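Local coordinates for protein endo-beta-1,2-glucanase (Talaromyces funiculosus, PDB 6IMV) that hydrolyses internal beta-1,2-glucosidic bonds of beta-1,2-glucan as a fungal endo-acting glycoside hydrolase, and here holds the disaccharide sophorose, at residues Y90-A95 with T439-L444; V173-Q178 with G445-L450; M199-T204 with L228-P233; L258-G263 with Q453-E458; N334-Q339 with M398-N403. All blocks are in the same frame, centred on the assembly; numbering follows the deposited sequence.

Contact 1 of 5, residues Y90-A95 with T439-L444; sequences YAHAIA and TVNAIL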
# COMPACT_ATOMS: atom_id res chain seq x y z
N TYR A 90 -11.45 5.78 0.96
CA TYR A 90 -12.79 6.06 1.46
C TYR A 90 -12.75 6.97 2.70
O TYR A 90 -13.69 7.74 2.91
CB TYR A 90 -13.56 4.78 1.75
CG TYR A 90 -13.91 3.94 0.55
CD1 TYR A 90 -13.96 4.46 -0.73
CD2 TYR A 90 -14.21 2.60 0.71
CE1 TYR A 90 -14.27 3.66 -1.82
CE2 TYR A 90 -14.54 1.79 -0.36
CZ TYR A 90 -14.58 2.32 -1.63
OH TYR A 90 -14.88 1.51 -2.68
N ALA A 91 -11.69 6.89 3.50
CA ALA A 91 -11.53 7.76 4.66
C ALA A 91 -11.44 9.22 4.19
O ALA A 91 -12.14 10.08 4.74
CB ALA A 91 -10.33 7.35 5.48
N HIS A 92 -10.65 9.48 3.14
CA HIS A 92 -10.53 10.82 2.59
C HIS A 92 -11.86 11.26 1.94
O HIS A 92 -12.28 12.41 2.11
CB HIS A 92 -9.36 10.90 1.60
CG HIS A 92 -8.02 10.79 2.25
ND1 HIS A 92 -7.53 11.78 3.08
CD2 HIS A 92 -7.09 9.82 2.22
CE1 HIS A 92 -6.33 11.43 3.52
NE2 HIS A 92 -6.04 10.22 3.01
N ALA A 93 -12.49 10.34 1.19
CA ALA A 93 -13.72 10.63 0.47
C ALA A 93 -14.83 11.04 1.44
O ALA A 93 -15.50 12.05 1.23
CB ALA A 93 -14.13 9.44 -0.36
N ILE A 94 -15.01 10.26 2.52
CA ILE A 94 -16.11 10.53 3.46
C ILE A 94 -15.85 11.83 4.24
O ILE A 94 -16.79 12.43 4.71
CB ILE A 94 -16.39 9.34 4.41
CG1 ILE A 94 -17.83 9.40 4.92
CG2 ILE A 94 -15.38 9.29 5.55
CD1 ILE A 94 -18.33 8.12 5.51
N ALA A 95 -14.58 12.23 4.39
CA ALA A 95 -14.20 13.45 5.09
C ALA A 95 -14.42 14.69 4.21
O ALA A 95 -14.31 15.80 4.68
CB ALA A 95 -12.78 13.38 5.55
N THR A 439 -0.24 4.98 -4.95
CA THR A 439 0.15 6.30 -5.41
C THR A 439 -0.96 7.31 -5.09
O THR A 439 -0.69 8.39 -4.58
CB THR A 439 0.48 6.29 -6.90
OG1 THR A 439 1.45 5.26 -7.11
CG2 THR A 439 1.01 7.63 -7.38
N VAL A 440 -2.20 6.94 -5.38
CA VAL A 440 -3.35 7.79 -5.07
C VAL A 440 -3.32 8.16 -3.58
O VAL A 440 -3.43 9.34 -3.23
CB VAL A 440 -4.68 7.14 -5.49
CG1 VAL A 440 -5.88 7.92 -4.95
CG2 VAL A 440 -4.76 6.98 -7.00
N ASN A 441 -3.13 7.15 -2.72
CA ASN A 441 -3.16 7.37 -1.26
C ASN A 441 -1.99 8.27 -0.84
O ASN A 441 -2.14 9.08 0.08
CB ASN A 441 -3.22 6.05 -0.50
CG ASN A 441 -4.65 5.57 -0.32
OD1 ASN A 441 -5.48 6.33 0.18
ND2 ASN A 441 -4.94 4.35 -0.74
N ALA A 442 -0.85 8.18 -1.53
CA ALA A 442 0.28 9.09 -1.27
C ALA A 442 -0.06 10.53 -1.70
O ALA A 442 0.26 11.48 -1.00
CB ALA A 442 1.52 8.57 -1.94
N ILE A 443 -0.71 10.69 -2.85
CA ILE A 443 -1.15 12.01 -3.35
C ILE A 443 -2.09 12.66 -2.32
O ILE A 443 -2.03 13.86 -2.13
CB ILE A 443 -1.81 11.88 -4.73
CG1 ILE A 443 -0.77 11.64 -5.83
CG2 ILE A 443 -2.71 13.07 -5.04
CD1 ILE A 443 -1.34 11.15 -7.15
N LEU A 444 -2.93 11.86 -1.64
CA LEU A 444 -3.91 12.36 -0.63
C LEU A 444 -3.25 12.58 0.74
O LEU A 444 -3.92 13.01 1.68
CB LEU A 444 -5.05 11.35 -0.52
CG LEU A 444 -5.91 11.20 -1.77
CD1 LEU A 444 -6.91 10.08 -1.60
CD2 LEU A 444 -6.62 12.51 -2.10
O HOH W 1 -4.31 8.26 1.85

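Contact 2 of 5, residues V173-Q178 with G445-L450; sequences VYAFIQ and GGVSGL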
# COMPACT_ATOMS: atom_id res chain seq x y z
N VAL A 173 -8.87 1.25 8.78
CA VAL A 173 -10.21 1.28 9.38
C VAL A 173 -10.24 2.30 10.53
O VAL A 173 -11.21 3.02 10.69
CB VAL A 173 -10.67 -0.12 9.81
CG1 VAL A 173 -11.90 -0.07 10.71
CG2 VAL A 173 -10.94 -1.01 8.61
N TYR A 174 -9.16 2.33 11.32
CA TYR A 174 -8.97 3.28 12.42
C TYR A 174 -9.12 4.71 11.88
O TYR A 174 -9.88 5.52 12.43
CB TYR A 174 -7.60 3.00 13.06
CG TYR A 174 -7.29 3.66 14.38
CD1 TYR A 174 -7.54 3.01 15.58
CD2 TYR A 174 -6.63 4.88 14.43
CE1 TYR A 174 -7.19 3.57 16.79
CE2 TYR A 174 -6.27 5.46 15.64
CZ TYR A 174 -6.56 4.81 16.83
OH TYR A 174 -6.21 5.37 18.02
N ALA A 175 -8.43 5.00 10.77
CA ALA A 175 -8.53 6.30 10.06
C ALA A 175 -9.97 6.58 9.60
O ALA A 175 -10.49 7.69 9.80
CB ALA A 175 -7.59 6.34 8.89
N PHE A 176 -10.58 5.59 8.95
CA PHE A 176 -11.90 5.75 8.36
C PHE A 176 -12.91 6.13 9.45
O PHE A 176 -13.77 6.99 9.23
CB PHE A 176 -12.36 4.48 7.64
CG PHE A 176 -13.78 4.58 7.14
CD1 PHE A 176 -14.06 5.20 5.93
CD2 PHE A 176 -14.84 4.12 7.91
CE1 PHE A 176 -15.37 5.32 5.49
CE2 PHE A 176 -16.14 4.24 7.47
CZ PHE A 176 -16.41 4.83 6.25
N ILE A 177 -12.82 5.44 10.58
CA ILE A 177 -13.71 5.67 11.72
C ILE A 177 -13.60 7.14 12.14
O ILE A 177 -14.62 7.80 12.32
CB ILE A 177 -13.39 4.71 12.88
CG1 ILE A 177 -13.89 3.30 12.58
CG2 ILE A 177 -13.94 5.23 14.21
CD1 ILE A 177 -13.20 2.24 13.40
N GLN A 178 -12.36 7.63 12.29
CA GLN A 178 -12.11 9.00 12.67
C GLN A 178 -12.70 9.95 11.62
O GLN A 178 -13.35 10.94 11.98
CB GLN A 178 -10.62 9.27 12.87
CG GLN A 178 -10.33 10.64 13.45
CD GLN A 178 -10.99 10.82 14.80
OE1 GLN A 178 -10.77 10.06 15.73
NE2 GLN A 178 -11.82 11.85 14.91
N GLY A 445 -1.95 12.28 0.85
CA GLY A 445 -1.15 12.57 2.03
C GLY A 445 -1.17 11.46 3.06
O GLY A 445 -0.84 11.69 4.22
N GLY A 446 -1.57 10.24 2.66
CA GLY A 446 -1.75 9.14 3.61
C GLY A 446 -2.92 9.41 4.54
O GLY A 446 -3.66 10.40 4.33
N VAL A 447 -3.10 8.55 5.55
CA VAL A 447 -4.15 8.73 6.56
C VAL A 447 -3.53 8.98 7.94
O VAL A 447 -4.24 8.95 8.95
CB VAL A 447 -5.13 7.54 6.60
CG1 VAL A 447 -5.91 7.40 5.30
CG2 VAL A 447 -4.45 6.23 6.97
N SER A 448 -2.23 9.28 7.98
CA SER A 448 -1.51 9.42 9.26
C SER A 448 -2.06 10.58 10.10
O SER A 448 -2.03 10.51 11.34
CB SER A 448 -0.03 9.53 9.06
OG SER A 448 0.32 10.68 8.34
N GLY A 449 -2.57 11.63 9.44
CA GLY A 449 -3.24 12.76 10.11
C GLY A 449 -4.49 12.31 10.86
O GLY A 449 -4.67 12.63 12.03
N LEU A 450 -5.38 11.59 10.17
CA LEU A 450 -6.57 11.03 10.79
C LEU A 450 -6.20 10.08 11.94
O LEU A 450 -6.81 10.13 13.02
CB LEU A 450 -7.39 10.30 9.73
CG LEU A 450 -8.20 11.21 8.81
CD1 LEU A 450 -8.63 10.47 7.55
CD2 LEU A 450 -9.40 11.79 9.53

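Contact 3 of 5, residues M199-T204 with L228-P233; sequences MDYTKT and LPVYHP. With NAG (2-acetamido-2-deoxy-beta-D-glucopyranose), chain F.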
# COMPACT_ATOMS: atom_id res chain seq x y z
N MET A 199 -13.44 -3.56 14.41
CA MET A 199 -12.04 -3.29 14.68
C MET A 199 -11.69 -3.71 16.11
O MET A 199 -10.62 -4.29 16.35
CB MET A 199 -11.76 -1.80 14.50
CG MET A 199 -10.31 -1.44 14.52
SD MET A 199 -10.05 0.32 14.24
CE MET A 199 -10.69 1.00 15.77
N ASP A 200 -12.59 -3.42 17.05
CA ASP A 200 -12.37 -3.70 18.47
C ASP A 200 -12.30 -5.21 18.71
O ASP A 200 -11.56 -5.67 19.58
CB ASP A 200 -13.44 -3.06 19.37
CG ASP A 200 -13.28 -1.56 19.54
OD1 ASP A 200 -12.20 -1.04 19.22
OD2 ASP A 200 -14.25 -0.91 19.99
N TYR A 201 -13.05 -5.99 17.93
CA TYR A 201 -13.06 -7.44 18.11
C TYR A 201 -11.66 -8.03 17.84
O TYR A 201 -11.21 -8.94 18.56
CB TYR A 201 -14.14 -8.10 17.26
CG TYR A 201 -14.14 -9.60 17.36
CD1 TYR A 201 -14.45 -10.23 18.55
CD2 TYR A 201 -13.78 -10.38 16.27
CE1 TYR A 201 -14.43 -11.61 18.66
CE2 TYR A 201 -13.77 -11.76 16.36
CZ TYR A 201 -14.09 -12.38 17.56
OH TYR A 201 -14.05 -13.74 17.64
N THR A 202 -10.96 -7.50 16.83
CA THR A 202 -9.60 -7.99 16.50
C THR A 202 -8.63 -7.78 17.68
O THR A 202 -7.66 -8.52 17.81
CB THR A 202 -9.01 -7.33 15.25
OG1 THR A 202 -8.74 -5.95 15.51
CG2 THR A 202 -9.91 -7.48 14.04
N LYS A 203 -8.87 -6.75 18.49
CA LYS A 203 -8.00 -6.45 19.65
C LYS A 203 -8.03 -7.62 20.64
O LYS A 203 -6.98 -7.97 21.23
CB LYS A 203 -8.45 -5.15 20.34
CG LYS A 203 -8.49 -3.91 19.46
CD LYS A 203 -8.93 -2.67 20.23
CE LYS A 203 -8.84 -1.40 19.41
NZ LYS A 203 -9.70 -0.34 19.98
N THR A 204 -9.20 -8.26 20.77
CA THR A 204 -9.42 -9.36 21.72
C THR A 204 -8.78 -10.67 21.23
O THR A 204 -8.49 -11.53 22.05
CB THR A 204 -10.91 -9.56 22.02
OG1 THR A 204 -11.55 -10.16 20.90
CG2 THR A 204 -11.61 -8.26 22.37
N LEU A 228 -13.90 -23.56 13.47
CA LEU A 228 -14.04 -23.56 14.94
C LEU A 228 -13.85 -22.15 15.48
O LEU A 228 -12.92 -21.46 15.05
CB LEU A 228 -13.01 -24.50 15.57
CG LEU A 228 -13.07 -25.96 15.14
CD1 LEU A 228 -11.98 -26.76 15.85
CD2 LEU A 228 -14.44 -26.56 15.43
N PRO A 229 -14.70 -21.69 16.42
CA PRO A 229 -14.46 -20.45 17.16
C PRO A 229 -13.03 -20.35 17.71
O PRO A 229 -12.36 -21.39 17.90
CB PRO A 229 -15.48 -20.51 18.31
CG PRO A 229 -16.64 -21.30 17.74
CD PRO A 229 -15.99 -22.30 16.79
N VAL A 230 -12.59 -19.11 17.99
CA VAL A 230 -11.22 -18.83 18.38
C VAL A 230 -10.88 -19.63 19.64
O VAL A 230 -9.77 -20.14 19.76
CB VAL A 230 -10.98 -17.32 18.60
CG1 VAL A 230 -9.59 -17.06 19.16
CG2 VAL A 230 -11.19 -16.50 17.34
N TYR A 231 -11.85 -19.73 20.56
CA TYR A 231 -11.61 -20.37 21.87
C TYR A 231 -12.37 -21.70 21.97
O TYR A 231 -12.62 -22.19 23.07
CB TYR A 231 -11.93 -19.39 23.00
CG TYR A 231 -11.05 -18.16 22.98
CD1 TYR A 231 -9.73 -18.23 23.36
CD2 TYR A 231 -11.54 -16.94 22.52
CE1 TYR A 231 -8.90 -17.12 23.31
CE2 TYR A 231 -10.72 -15.82 22.48
CZ TYR A 231 -9.40 -15.91 22.87
OH TYR A 231 -8.58 -14.81 22.83
N HIS A 232 -12.70 -22.33 20.83
CA HIS A 232 -13.18 -23.70 20.86
C HIS A 232 -12.10 -24.56 21.51
O HIS A 232 -10.91 -24.33 21.28
CB HIS A 232 -13.55 -24.19 19.46
CG HIS A 232 -14.25 -25.50 19.45
ND1 HIS A 232 -13.57 -26.71 19.54
CD2 HIS A 232 -15.56 -25.82 19.32
CE1 HIS A 232 -14.43 -27.71 19.47
NE2 HIS A 232 -15.66 -27.19 19.33
N PRO A 233 -12.46 -25.55 22.37
CA PRO A 233 -11.47 -26.34 23.10
C PRO A 233 -10.42 -27.05 22.22
O PRO A 233 -9.34 -27.35 22.71
CB PRO A 233 -12.30 -27.39 23.85
CG PRO A 233 -13.67 -26.72 24.02
CD PRO A 233 -13.84 -25.89 22.76
C1 NAG F . -17.25 -12.80 15.07
C2 NAG F . -17.99 -11.73 15.84
C3 NAG F . -17.93 -12.04 17.33
C4 NAG F . -18.45 -13.45 17.61
C5 NAG F . -17.68 -14.41 16.73
C6 NAG F . -18.09 -15.87 16.91
C7 NAG F . -18.01 -9.37 15.20
C8 NAG F . -17.14 -8.16 14.99
N2 NAG F . -17.37 -10.46 15.57
O3 NAG F . -18.70 -11.07 18.02
O4 NAG F . -18.23 -13.79 18.99
O5 NAG F . -17.90 -14.02 15.38
O6 NAG F . -19.17 -16.12 16.00
O7 NAG F . -19.21 -9.31 15.06

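Contact 4 of 5, residues L258-G263 with Q453-E458; sequences LQFFGG and QKMKAE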
# COMPACT_ATOMS: atom_id res chain seq x y z
N LEU A 258 -0.66 -4.98 18.31
CA LEU A 258 -0.43 -5.82 19.48
C LEU A 258 -0.07 -4.96 20.69
O LEU A 258 -0.62 -5.16 21.77
CB LEU A 258 0.67 -6.85 19.20
CG LEU A 258 0.24 -8.09 18.41
CD1 LEU A 258 1.45 -8.91 18.01
CD2 LEU A 258 -0.73 -8.93 19.22
N GLN A 259 0.86 -4.02 20.51
CA GLN A 259 1.35 -3.22 21.63
C GLN A 259 0.19 -2.43 22.26
O GLN A 259 0.02 -2.47 23.47
CB GLN A 259 2.45 -2.25 21.22
CG GLN A 259 2.72 -1.19 22.28
CD GLN A 259 4.02 -0.47 22.08
OE1 GLN A 259 4.83 -0.83 21.23
NE2 GLN A 259 4.25 0.55 22.89
N PHE A 260 -0.56 -1.69 21.46
CA PHE A 260 -1.56 -0.79 21.99
C PHE A 260 -2.81 -1.54 22.46
O PHE A 260 -3.41 -1.11 23.42
CB PHE A 260 -1.93 0.29 20.98
CG PHE A 260 -0.81 1.26 20.69
CD1 PHE A 260 -0.13 1.88 21.73
CD2 PHE A 260 -0.45 1.56 19.39
CE1 PHE A 260 0.89 2.78 21.46
CE2 PHE A 260 0.57 2.46 19.12
CZ PHE A 260 1.24 3.07 20.16
N PHE A 261 -3.20 -2.62 21.77
CA PHE A 261 -4.55 -3.18 21.93
C PHE A 261 -4.58 -4.67 22.28
O PHE A 261 -5.66 -5.20 22.54
CB PHE A 261 -5.34 -2.95 20.64
CG PHE A 261 -5.46 -1.50 20.26
CD1 PHE A 261 -6.02 -0.59 21.14
CD2 PHE A 261 -5.03 -1.06 19.02
CE1 PHE A 261 -6.13 0.75 20.80
CE2 PHE A 261 -5.13 0.28 18.67
CZ PHE A 261 -5.68 1.18 19.56
N GLY A 262 -3.43 -5.35 22.27
CA GLY A 262 -3.40 -6.80 22.34
C GLY A 262 -3.48 -7.36 23.76
O GLY A 262 -3.69 -8.55 23.91
N GLY A 263 -3.30 -6.50 24.77
CA GLY A 263 -3.25 -6.90 26.17
C GLY A 263 -1.92 -7.53 26.55
O GLY A 263 -1.86 -8.40 27.42
N GLN A 453 -4.94 11.92 15.01
CA GLN A 453 -6.03 12.57 15.76
C GLN A 453 -6.64 11.58 16.77
O GLN A 453 -6.81 11.90 17.95
CB GLN A 453 -7.08 13.08 14.78
CG GLN A 453 -8.21 13.85 15.44
CD GLN A 453 -9.34 14.06 14.46
OE1 GLN A 453 -9.17 13.90 13.25
NE2 GLN A 453 -10.50 14.43 14.98
N LYS A 454 -6.93 10.37 16.29
CA LYS A 454 -7.60 9.35 17.09
C LYS A 454 -6.62 8.80 18.14
O LYS A 454 -7.01 8.55 19.28
CB LYS A 454 -8.16 8.27 16.15
CG LYS A 454 -9.08 7.24 16.78
CD LYS A 454 -9.78 6.38 15.73
CE LYS A 454 -10.44 5.14 16.31
NZ LYS A 454 -11.50 5.48 17.29
N MET A 455 -5.35 8.64 17.76
CA MET A 455 -4.31 8.19 18.70
C MET A 455 -4.20 9.18 19.87
O MET A 455 -4.07 8.77 21.03
CB MET A 455 -2.95 8.05 18.01
CG MET A 455 -2.87 6.86 17.06
SD MET A 455 -1.21 6.71 16.35
CE MET A 455 -0.39 5.78 17.64
N LYS A 456 -4.24 10.48 19.56
CA LYS A 456 -4.16 11.53 20.58
C LYS A 456 -5.39 11.44 21.50
O LYS A 456 -5.26 11.49 22.72
CB LYS A 456 -4.03 12.91 19.94
CG LYS A 456 -2.63 13.21 19.42
CD LYS A 456 -2.55 14.45 18.56
CE LYS A 456 -1.14 14.72 18.08
NZ LYS A 456 -1.10 15.83 17.11
N ALA A 457 -6.57 11.27 20.90
CA ALA A 457 -7.82 11.16 21.65
C ALA A 457 -7.81 9.91 22.55
O ALA A 457 -8.40 9.93 23.62
CB ALA A 457 -9.00 11.18 20.71
N GLU A 458 -7.10 8.85 22.15
CA GLU A 458 -7.06 7.59 22.91
C GLU A 458 -5.77 7.50 23.73
O GLU A 458 -5.48 6.46 24.30
CB GLU A 458 -7.25 6.40 21.97
CG GLU A 458 -8.66 6.35 21.40
CD GLU A 458 -8.96 5.37 20.28
OE1 GLU A 458 -8.08 4.53 19.95
OE2 GLU A 458 -10.07 5.47 19.73

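Contact 5 of 5, residues N334-Q339 with M398-N403; sequences NSVVTQ and MAWWRN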
# COMPACT_ATOMS: atom_id res chain seq x y z
N ASN A 334 19.57 6.87 -7.60
CA ASN A 334 20.01 5.52 -7.98
C ASN A 334 19.60 5.24 -9.43
O ASN A 334 20.37 4.65 -10.19
CB ASN A 334 19.46 4.41 -7.07
CG ASN A 334 19.71 3.01 -7.59
OD1 ASN A 334 18.78 2.34 -8.03
ND2 ASN A 334 20.95 2.55 -7.55
N SER A 335 18.38 5.65 -9.79
CA SER A 335 17.86 5.37 -11.12
C SER A 335 18.58 6.21 -12.19
O SER A 335 18.84 5.70 -13.28
CB SER A 335 16.37 5.52 -11.17
OG SER A 335 15.75 4.34 -10.69
N VAL A 336 18.92 7.46 -11.86
CA VAL A 336 19.71 8.31 -12.76
C VAL A 336 21.09 7.68 -12.97
O VAL A 336 21.50 7.46 -14.09
CB VAL A 336 19.81 9.76 -12.23
CG1 VAL A 336 20.80 10.59 -13.06
CG2 VAL A 336 18.45 10.44 -12.18
N VAL A 337 21.80 7.37 -11.89
CA VAL A 337 23.19 6.90 -12.02
C VAL A 337 23.23 5.51 -12.70
O VAL A 337 24.18 5.21 -13.41
CB VAL A 337 23.94 6.94 -10.68
CG1 VAL A 337 23.50 5.84 -9.72
CG2 VAL A 337 25.45 6.89 -10.88
N THR A 338 22.19 4.67 -12.52
CA THR A 338 22.17 3.35 -13.18
C THR A 338 21.38 3.40 -14.50
O THR A 338 21.19 2.38 -15.13
CB THR A 338 21.66 2.24 -12.25
OG1 THR A 338 20.31 2.49 -11.87
CG2 THR A 338 22.52 2.08 -11.01
N GLN A 339 20.92 4.60 -14.88
CA GLN A 339 20.33 4.91 -16.20
C GLN A 339 19.02 4.14 -16.42
O GLN A 339 18.82 3.56 -17.48
CB GLN A 339 21.33 4.64 -17.33
CG GLN A 339 22.53 5.57 -17.30
CD GLN A 339 23.46 5.24 -18.45
OE1 GLN A 339 24.28 4.34 -18.36
NE2 GLN A 339 23.32 5.95 -19.55
N MET A 398 5.71 12.94 -9.31
CA MET A 398 4.88 12.94 -10.52
C MET A 398 5.73 13.01 -11.80
O MET A 398 5.30 12.50 -12.83
CB MET A 398 3.88 14.09 -10.50
CG MET A 398 2.72 13.85 -9.55
SD MET A 398 1.80 12.36 -9.99
CE MET A 398 2.43 11.23 -8.75
N ALA A 399 6.92 13.61 -11.72
CA ALA A 399 7.85 13.60 -12.87
C ALA A 399 8.26 12.15 -13.18
O ALA A 399 8.26 11.73 -14.35
CB ALA A 399 9.05 14.47 -12.61
N TRP A 400 8.59 11.39 -12.13
CA TRP A 400 8.98 9.99 -12.29
C TRP A 400 7.80 9.16 -12.79
O TRP A 400 7.94 8.33 -13.69
CB TRP A 400 9.56 9.44 -10.99
CG TRP A 400 10.99 9.85 -10.80
CD1 TRP A 400 11.45 10.88 -10.04
CD2 TRP A 400 12.14 9.24 -11.39
NE1 TRP A 400 12.81 10.96 -10.13
CE2 TRP A 400 13.26 9.97 -10.95
CE3 TRP A 400 12.34 8.17 -12.27
CZ2 TRP A 400 14.56 9.64 -11.33
CZ3 TRP A 400 13.62 7.85 -12.66
CH2 TRP A 400 14.71 8.57 -12.20
N TRP A 401 6.62 9.41 -12.21
CA TRP A 401 5.37 8.79 -12.61
C TRP A 401 5.12 9.02 -14.12
O TRP A 401 4.86 8.07 -14.86
CB TRP A 401 4.22 9.33 -11.76
CG TRP A 401 2.92 8.59 -11.90
CD1 TRP A 401 2.45 7.60 -11.07
CD2 TRP A 401 1.90 8.80 -12.89
NE1 TRP A 401 1.21 7.20 -11.48
CE2 TRP A 401 0.85 7.91 -12.60
CE3 TRP A 401 1.77 9.65 -13.99
CZ2 TRP A 401 -0.30 7.84 -13.38
CZ3 TRP A 401 0.63 9.59 -14.76
CH2 TRP A 401 -0.39 8.69 -14.46
N ARG A 402 5.21 10.28 -14.54
CA ARG A 402 5.00 10.68 -15.93
C ARG A 402 5.96 9.92 -16.84
O ARG A 402 5.55 9.35 -17.87
CB ARG A 402 5.18 12.19 -16.09
CG ARG A 402 5.14 12.67 -17.54
CD ARG A 402 5.37 14.16 -17.70
NE ARG A 402 5.65 14.51 -19.09
CZ ARG A 402 6.77 14.21 -19.74
NH1 ARG A 402 7.81 13.70 -19.09
NH2 ARG A 402 6.83 14.38 -21.05
N ASN A 403 7.25 9.92 -16.47
CA ASN A 403 8.31 9.30 -17.26
C ASN A 403 7.96 7.84 -17.59
O ASN A 403 8.09 7.40 -18.74
CB ASN A 403 9.68 9.40 -16.58
CG ASN A 403 10.83 9.27 -17.56
OD1 ASN A 403 11.04 10.15 -18.38
ND2 ASN A 403 11.56 8.17 -17.50

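Contact 1 of 5, residues Y90-A95 with T439-L444
With chi1 at -69°, His92 carries its imidazole anti to the backbone carbonyl carbon, and Leu444 directs its CG the same way (chi1 -65°); these torsions let the leucine run over the imidazole, the two side chains pointing in contrary senses. Leu444 CB settles over one face of the ring, a little off-centre: it stands 3.9 Å from the centroid of the His92 ring, 18° from the perpendicular, a CH-pi contact. Farther along the leucine, Leu444 CD1 lies 3.8 Å from His92 CD2. At NE2, one water joins the segments. It is 2.9 Å from His92 NE2, and it donates both to Asn441 O at 2.9 Å and to Asn441 OD1 at 2.8 Å. His92 NE2 also makes a weak hydrogen bond with Gly446 O, and Asn441 ND2 is held by Leu85 O. With an alanine in place of His92, the water would probably lose its anchor on helix 80-94 and Leu444 CB the flat surface it rests on. The contact joins the C-terminal ends of helices 80-94 and 433-443, a helix-to-helix joint consistent with the (alpha/alpha)6-barrel fold of this glucanase family.

Contact 2 of 5, residues V173-Q178 with G445-L450
Leu450, on helix 448-457, runs across helix 163-182, starting at Ala175. Its CB sits 4.1 Å from Ala175 CB, a methyl small enough to let the backbones approach until Ala175 CA and Leu450 CA are 5.2 Å apart. Beyond CG the chain forks: CD1 reaches the carbonyl of the same alanine, 4.0 Å from Ala175 O, while Leu450 CD2 lies 4.2 Å from Gln178 CG, the two side chains crossing at a slant. Ala179 and Asn182 line the leucine farther along the helix. Ala175 CB also meets Val447, whose CB comes within 3.6 Å of it; Val447 occupies the N-cap position of helix 448-457. Gln178 CG rests 3.6 Å from Leu450 O. A bend at chi2 (60°) then swings the glutamine amide away, to a hydrogen bond between its NE2 and Asn182 OD1. No hydrogen bond crosses between the segments, so the contact rests on van der Waals fit, with the amide of Gln178 paired along its own helix.

Contact 3 of 5, residues M199-T204 with L228-P233
The polar link between the segments is a single weak hydrogen bond: Tyr231 OH donates to Thr204 O over 3.4 Å. Van der Waals contact is equally sparse, with Val230 CG2 approaching Tyr201 OH to 4.0 Å as the side chains reach toward each other from the two segments. Val230 CG1 covers one face of the Tyr231 ring, and His208 also meets that ring. The loop bearing these residues is folded by a type I beta turn from Pro229 to His232, closed by His232 N to Pro229 O at 3.1 Å. Within the helix, Thr204 OG1 donates to Tyr201 O at 2.7 Å, in the carbonyl plane and on a lone pair. Carbohydrate contact belongs to Tyr201. Its CG is anti to the backbone N (chi1 177°), which carries the ring out to an N-acetylglucosamine that stacks on one face of it, the two mean planes nearly parallel: the sugar N2 is 3.7 Å from Tyr201 CD2, and the sugar C3 is 3.8 Å from Tyr201 CE1. Asn131, in an Asn-Glu-Thr sequon, also borders this sugar and probably carries it, so Tyr201 belongs to the N-glycosylated surface of the enzyme.

Contact 4 of 5, residues L258-G263 with Q453-E458
The apolar part of this contact is a methyl against a ring. Met455 CE approaches Phe260 CE2 to 3.8 Å and Phe260 CZ to 4.0 Å, the two side chains crossing at about a right angle. The methionine is extended as far as SD and then bends at chi3 (85°), which brings the methyl to the ring. Ile460 and Phe464 touch both residues, and Trp256 meets the Phe260 ring nearly parallel to it, so the pair sits in a larger apolar cluster where helices 252-261, 448-457 and 461-475 come together.

Aromatic and charged groups meet next door. Glu458 OE1 lies 4.1 Å from Phe261 CZ, with the carboxylate and ring planes turned 78° apart. Phe260 CB sits 3.8 Å above the centre of the Phe261 ring, and Lys203 makes a cation-pi contact with the same ring.

Ionic and hydrogen-bonded contacts fix the glutamate. Lys454 NZ forms a salt bridge to Glu458 OE2 at 2.8 Å, meeting it on the syn side and 22° out of the carboxylate plane. Tyr174 OH is hydrogen-bonded to Glu458 OE1, and Gln196 OE1 takes a second bond from Lys454 NZ. Both carboxylate oxygens thus have polar partners, which restrains rotation of the group; the nearby ammonium would be expected to keep Glu458 ionised, so that Phe261 borders a charge already matched by Lys454 of the same segment as Glu458.

Contact 5 of 5, residues N334-Q339 with M398-N403
Ser335 CB comes to the six-membered ring of the indole, 3.6 Å from Trp400 CH2 and 3.9 Å from Trp400 CZ3, while its OG bonds to Gly342 O. Trp400 holds CG anti to its carbonyl carbon (chi1 -80°), which sends the indole toward this serine. Val336 follows, arriving at the indole edge, near the ring plane, with CG2 4.1 Å from Trp400 CZ2. Between these segments the contact is made by the indole of Trp400, joining helices 318-337 and 394-405 of this (alpha/alpha)6-barrel enzyme. Swapping Trp400 for an alanine would probably open a gap against Ser335 and Val336 and leave Cys487 O, now bonded by Trp400 NE1, without that donor. Cys487 is itself disulfide-bonded to Cys333, just before Asn334. Thr338 bonds back to Asn334 O twice, through N and through OG1 (2.7 Å from Thr338 OG1 to Asn334 O), on opposite faces of the carbonyl plane. The helix then finishes in a Schellman motif: Gln339 takes positive phi (64°), and its N bonds to Val336 O at 3.0 Å.

In the fold
Contacts 1, 2 and 4 follow one another along two consecutive late helices, 433-443 and 448-457. The centres of contacts 1 and 2 are about 9 Å apart, and those of contacts 2 and 4 about 13 Å. Their segments alternate along the chain, so this late helical pair is stitched to three earlier helices, 80-94, 163-182 and 252-261. Contact 3 falls wholly between the segments of contacts 1 and 2, and reaches contact 2 through Met199 and contact 4 through Lys203. Contact 5 falls between the segments of contacts 1, 2 and 4; it stands across the chain's centre from contacts 3 and 4, yet Met398 and Trp401 touch contact 1. The side chain of Asn441 is about 13 Å from a bound glucose.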